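Long-range contact in TfuA domain-containing protein (Methanosarcina acetivorans, PDB 6XP8), which probably takes part, together with a YcaO protein, in thioamidation of the peptide backbone: residues Y24-F36 against D48-I62. Sequence-based numbering, arbitrary orientation.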
# COMPACT_ATOMS: atom_id res chain seq x y z
N TYR A 24 -4.84 -2.09 -16.63
CA TYR A 24 -3.93 -2.34 -15.52
C TYR A 24 -2.48 -2.34 -15.98
O TYR A 24 -2.11 -3.04 -16.92
CB TYR A 24 -4.30 -3.61 -14.74
CG TYR A 24 -5.60 -3.41 -14.01
CD1 TYR A 24 -5.64 -2.71 -12.79
CD2 TYR A 24 -6.81 -3.86 -14.55
CE1 TYR A 24 -6.84 -2.49 -12.13
CE2 TYR A 24 -8.01 -3.64 -13.89
CZ TYR A 24 -8.02 -2.96 -12.68
OH TYR A 24 -9.21 -2.74 -12.01
N GLN A 25 -1.69 -1.53 -15.29
CA GLN A 25 -0.27 -1.36 -15.58
C GLN A 25 0.54 -1.77 -14.36
O GLN A 25 -0.00 -1.77 -13.25
CB GLN A 25 0.02 0.10 -15.96
CG GLN A 25 -0.55 0.54 -17.31
CD GLN A 25 0.02 -0.21 -18.50
OE1 GLN A 25 -0.72 -0.77 -19.31
NE2 GLN A 25 1.34 -0.23 -18.61
N PRO A 26 1.83 -2.11 -14.54
CA PRO A 26 2.70 -2.41 -13.39
C PRO A 26 2.85 -1.20 -12.44
O PRO A 26 2.45 -0.08 -12.82
CB PRO A 26 4.05 -2.74 -14.05
CG PRO A 26 3.69 -3.19 -15.42
CD PRO A 26 2.54 -2.32 -15.81
N PRO A 27 3.41 -1.41 -11.22
CA PRO A 27 3.67 -0.27 -10.32
C PRO A 27 4.31 0.91 -11.06
O PRO A 27 5.23 0.70 -11.87
CB PRO A 27 4.63 -0.86 -9.29
CG PRO A 27 4.22 -2.29 -9.21
CD PRO A 27 3.78 -2.69 -10.58
N VAL A 28 3.81 2.11 -10.81
CA VAL A 28 4.18 3.30 -11.59
C VAL A 28 5.65 3.71 -11.37
O VAL A 28 6.18 3.59 -10.26
CB VAL A 28 3.19 4.48 -11.36
CG1 VAL A 28 3.29 5.06 -9.95
CG2 VAL A 28 3.33 5.56 -12.43
N ARG A 29 6.28 4.13 -12.46
CA ARG A 29 7.64 4.68 -12.45
C ARG A 29 7.65 6.06 -13.08
O ARG A 29 6.69 6.46 -13.74
CB ARG A 29 8.62 3.77 -13.21
CG ARG A 29 8.67 2.33 -12.72
CD ARG A 29 9.91 1.61 -13.23
NE ARG A 29 9.91 1.40 -14.68
CZ ARG A 29 9.33 0.38 -15.31
NH1 ARG A 29 8.68 -0.57 -14.64
NH2 ARG A 29 9.41 0.29 -16.63
N ARG A 30 8.76 6.77 -12.90
CA ARG A 30 8.97 8.12 -13.44
C ARG A 30 8.71 8.20 -14.95
O ARG A 30 9.15 7.34 -15.72
CB ARG A 30 10.37 8.63 -13.06
CG ARG A 30 10.64 10.10 -13.39
CD ARG A 30 12.05 10.52 -12.99
NE ARG A 30 12.05 11.40 -11.84
CZ ARG A 30 12.07 11.01 -10.56
NH1 ARG A 30 12.09 9.72 -10.25
NH2 ARG A 30 12.07 11.91 -9.59
N PHE A 31 7.96 9.22 -15.33
CA PHE A 31 7.55 9.52 -16.72
C PHE A 31 6.77 8.43 -17.45
O PHE A 31 6.93 8.22 -18.66
CB PHE A 31 8.72 10.12 -17.53
CG PHE A 31 9.09 11.51 -17.08
CD1 PHE A 31 8.12 12.53 -17.07
CD2 PHE A 31 10.38 11.80 -16.65
CE1 PHE A 31 8.45 13.81 -16.65
CE2 PHE A 31 10.72 13.08 -16.24
CZ PHE A 31 9.75 14.09 -16.23
N GLN A 32 5.90 7.75 -16.70
CA GLN A 32 4.95 6.82 -17.28
C GLN A 32 3.55 7.42 -17.44
O GLN A 32 2.82 7.03 -18.35
CB GLN A 32 4.88 5.53 -16.47
CG GLN A 32 6.14 4.69 -16.57
CD GLN A 32 6.01 3.33 -15.91
OE1 GLN A 32 5.31 3.17 -14.91
NE2 GLN A 32 6.68 2.34 -16.47
N LEU A 33 3.20 8.37 -16.57
CA LEU A 33 1.86 8.98 -16.58
C LEU A 33 1.53 9.74 -17.86
O LEU A 33 0.42 9.62 -18.38
CB LEU A 33 1.65 9.92 -15.38
CG LEU A 33 1.60 9.42 -13.93
CD1 LEU A 33 1.04 10.53 -13.05
CD2 LEU A 33 0.78 8.15 -13.75
N GLU A 34 2.50 10.52 -18.36
CA GLU A 34 2.26 11.40 -19.51
C GLU A 34 1.87 10.65 -20.79
O GLU A 34 1.12 11.19 -21.60
CB GLU A 34 3.45 12.35 -19.76
CG GLU A 34 3.12 13.59 -20.61
CD GLU A 34 2.08 14.52 -19.99
OE1 GLU A 34 1.33 15.16 -20.77
OE2 GLU A 34 2.01 14.64 -18.75
N LYS A 35 2.36 9.41 -20.94
CA LYS A 35 1.97 8.54 -22.07
C LYS A 35 0.45 8.36 -22.13
O LYS A 35 -0.16 8.47 -23.20
CB LYS A 35 2.66 7.17 -21.98
CG LYS A 35 2.51 6.31 -23.24
CD LYS A 35 3.01 4.89 -23.02
CE LYS A 35 2.90 4.07 -24.30
NZ LYS A 35 3.25 2.63 -24.09
N PHE A 36 -0.15 8.10 -20.97
CA PHE A 36 -1.58 7.86 -20.86
C PHE A 36 -2.41 9.14 -20.94
O PHE A 36 -3.50 9.13 -21.52
CB PHE A 36 -1.89 7.03 -19.61
CG PHE A 36 -1.25 5.67 -19.63
CD1 PHE A 36 -1.82 4.63 -20.39
CD2 PHE A 36 -0.05 5.44 -18.96
CE1 PHE A 36 -1.21 3.39 -20.44
CE2 PHE A 36 0.56 4.19 -19.01
CZ PHE A 36 -0.02 3.17 -19.75
N ASP A 48 0.19 1.37 -6.56
CA ASP A 48 1.57 0.98 -6.32
C ASP A 48 2.53 1.73 -7.23
O ASP A 48 2.18 2.11 -8.35
CB ASP A 48 1.73 -0.53 -6.49
CG ASP A 48 0.83 -1.32 -5.56
OD1 ASP A 48 0.80 -0.99 -4.36
OD2 ASP A 48 0.14 -2.25 -6.03
N GLY A 49 3.74 1.95 -6.71
CA GLY A 49 4.80 2.61 -7.46
C GLY A 49 6.15 2.33 -6.84
O GLY A 49 6.25 2.03 -5.64
N ILE A 50 7.18 2.43 -7.66
CA ILE A 50 8.56 2.27 -7.20
C ILE A 50 8.92 3.45 -6.30
O ILE A 50 8.59 4.60 -6.62
CB ILE A 50 9.54 2.08 -8.39
CG1 ILE A 50 9.51 0.64 -8.90
CG2 ILE A 50 10.98 2.38 -8.00
CD1 ILE A 50 8.32 0.28 -9.76
N PHE A 51 9.58 3.17 -5.17
CA PHE A 51 9.92 4.20 -4.18
C PHE A 51 11.30 4.83 -4.34
O PHE A 51 11.53 5.94 -3.84
CB PHE A 51 9.73 3.68 -2.74
CG PHE A 51 8.29 3.40 -2.39
CD1 PHE A 51 7.37 4.45 -2.29
CD2 PHE A 51 7.85 2.09 -2.17
CE1 PHE A 51 6.04 4.20 -1.98
CE2 PHE A 51 6.52 1.84 -1.85
CZ PHE A 51 5.61 2.89 -1.76
N PHE A 52 12.20 4.14 -5.02
CA PHE A 52 13.57 4.63 -5.25
C PHE A 52 13.55 5.96 -6.01
O PHE A 52 12.82 6.11 -7.00
CB PHE A 52 14.42 3.59 -5.99
CG PHE A 52 14.43 2.24 -5.32
CD1 PHE A 52 14.81 2.11 -3.97
CD2 PHE A 52 14.08 1.09 -6.02
CE1 PHE A 52 14.82 0.87 -3.35
CE2 PHE A 52 14.08 -0.15 -5.41
CZ PHE A 52 14.46 -0.26 -4.07
N ASP A 53 14.33 6.92 -5.50
CA ASP A 53 14.40 8.30 -6.01
C ASP A 53 14.48 8.45 -7.52
O ASP A 53 13.73 9.25 -8.10
CB ASP A 53 15.59 9.03 -5.39
CG ASP A 53 15.19 10.06 -4.37
OD1 ASP A 53 14.83 9.68 -3.24
OD2 ASP A 53 15.24 11.27 -4.72
N ARG A 54 15.37 7.69 -8.16
CA ARG A 54 15.61 7.80 -9.60
C ARG A 54 14.37 7.47 -10.42
O ARG A 54 14.14 8.06 -11.48
CB ARG A 54 16.80 6.91 -10.03
CG ARG A 54 17.19 7.00 -11.50
CD ARG A 54 17.83 8.35 -11.83
NE ARG A 54 18.01 8.58 -13.27
CZ ARG A 54 17.10 9.10 -14.09
NH1 ARG A 54 15.89 9.44 -13.64
NH2 ARG A 54 17.39 9.28 -15.37
N ALA A 55 13.55 6.56 -9.89
CA ALA A 55 12.45 5.97 -10.64
C ALA A 55 11.05 6.30 -10.10
O ALA A 55 10.07 5.91 -10.70
CB ALA A 55 12.65 4.46 -10.72
N ALA A 56 10.96 7.02 -8.98
CA ALA A 56 9.66 7.32 -8.36
C ALA A 56 8.86 8.33 -9.17
O ALA A 56 9.42 9.27 -9.74
CB ALA A 56 9.83 7.80 -6.93
N VAL A 57 7.53 8.13 -9.21
CA VAL A 57 6.62 9.08 -9.87
C VAL A 57 6.76 10.46 -9.21
O VAL A 57 6.73 10.57 -7.99
CB VAL A 57 5.15 8.56 -9.90
CG1 VAL A 57 4.56 8.38 -8.50
CG2 VAL A 57 4.27 9.45 -10.77
N GLY A 58 6.93 11.50 -10.03
CA GLY A 58 7.21 12.84 -9.51
C GLY A 58 5.96 13.69 -9.37
O GLY A 58 4.96 13.45 -10.06
N HIS A 59 6.02 14.68 -8.47
CA HIS A 59 4.93 15.66 -8.30
C HIS A 59 4.60 16.36 -9.61
O HIS A 59 3.42 16.54 -9.93
CB HIS A 59 5.26 16.71 -7.22
CG HIS A 59 5.34 16.16 -5.83
ND1 HIS A 59 5.71 16.94 -4.75
CD2 HIS A 59 5.13 14.91 -5.33
CE1 HIS A 59 5.70 16.20 -3.65
NE2 HIS A 59 5.36 14.97 -3.98
N ARG A 60 5.63 16.76 -10.35
CA ARG A 60 5.49 17.42 -11.66
C ARG A 60 4.60 16.62 -12.63
O ARG A 60 3.75 17.19 -13.32
CB ARG A 60 6.89 17.72 -12.25
CG ARG A 60 7.01 17.83 -13.77
CD ARG A 60 6.62 19.19 -14.32
NE ARG A 60 6.26 19.11 -15.74
CZ ARG A 60 5.48 19.97 -16.39
NH1 ARG A 60 4.94 21.02 -15.78
NH2 ARG A 60 5.22 19.77 -17.68
N GLU A 61 4.79 15.30 -12.66
CA GLU A 61 4.03 14.39 -13.52
C GLU A 61 2.55 14.34 -13.15
O GLU A 61 1.69 14.36 -14.04
CB GLU A 61 4.58 12.98 -13.42
CG GLU A 61 6.05 12.83 -13.78
CD GLU A 61 6.49 11.40 -13.64
OE1 GLU A 61 5.82 10.53 -14.23
OE2 GLU A 61 7.49 11.16 -12.95
N ILE A 62 2.27 14.26 -11.85
CA ILE A 62 0.90 14.21 -11.34
C ILE A 62 0.21 15.55 -11.62
O ILE A 62 -0.90 15.57 -12.14
CB ILE A 62 0.85 13.79 -9.84
CG1 ILE A 62 1.25 12.31 -9.71
CG2 ILE A 62 -0.53 14.03 -9.23
CD1 ILE A 62 1.83 11.92 -8.36
O HOH W 1 6.62 5.51 -8.20
O HOH W 2 4.77 8.20 -14.13
O HOH W 3 12.13 11.06 -6.91
O HOH W 4 4.70 11.32 -16.80
O HOH W 5 2.51 13.51 -16.45
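Arg30 lies across the loop 53-56 and inserts its guanidinium among that loop's backbone carbonyls. Its CB rests on Ala55 O and Ala56 O, and CG, set anti to the backbone N (chi1 -172°), passes Glu61 OE2 at 3.4 Å. CD passes Arg54 O (3.6 Å) and meets the edge of the Arg54 guanidinium; a bend at chi3 then turns the Arg30 guanidinium toward Asp53 O. NE lies about equally far from Arg54 O and Ala56 O, and CZ has Ala56 O over its face (3.3 Å). NH1 makes a weak hydrogen bond to Asp53 O (2.7 Å), and NH2 is linked to Asp53 O through a water in the guanidinium plane. The backbone of Arg30 joins in, its N donating to Ala55 O (2.7 Å).

Glu61 binds both segments from the first turn of its helix. OE1 accepts a hydrogen bond from Phe31 N (2.7 Å), above the carboxylate plane, and from two waters, one bridging to Arg29 O and Gln32 N; OE2 accepts one from Gly58 N at the helix N-cap (3.0 Å). The Phe31 ring stacks on the carboxylate, their planes 22° apart, with OE2 over its face. An alanine in place of Glu61 would probably leave Phe31 N and Gly58 N without their acceptor and the Phe31 ring without its stacking partner.

Nearer the start of both segments, Val28 and Gly49 form a single beta bridge, with Val28 N bonded to Asp48 O and Ile50 N to Val28 O. Val28 CG1 packs on Val57 CG1, while Leu33 CD1 touches Ile62 CG1 (3.8 Å). The contact thus joins the loops that follow parallel strands 23-25 and 43-46 and lead into helices 33-38 and 59-67; strand 3-6 runs between these strands, and Val28, Leu33 and Ile62 pack against strand 43-46.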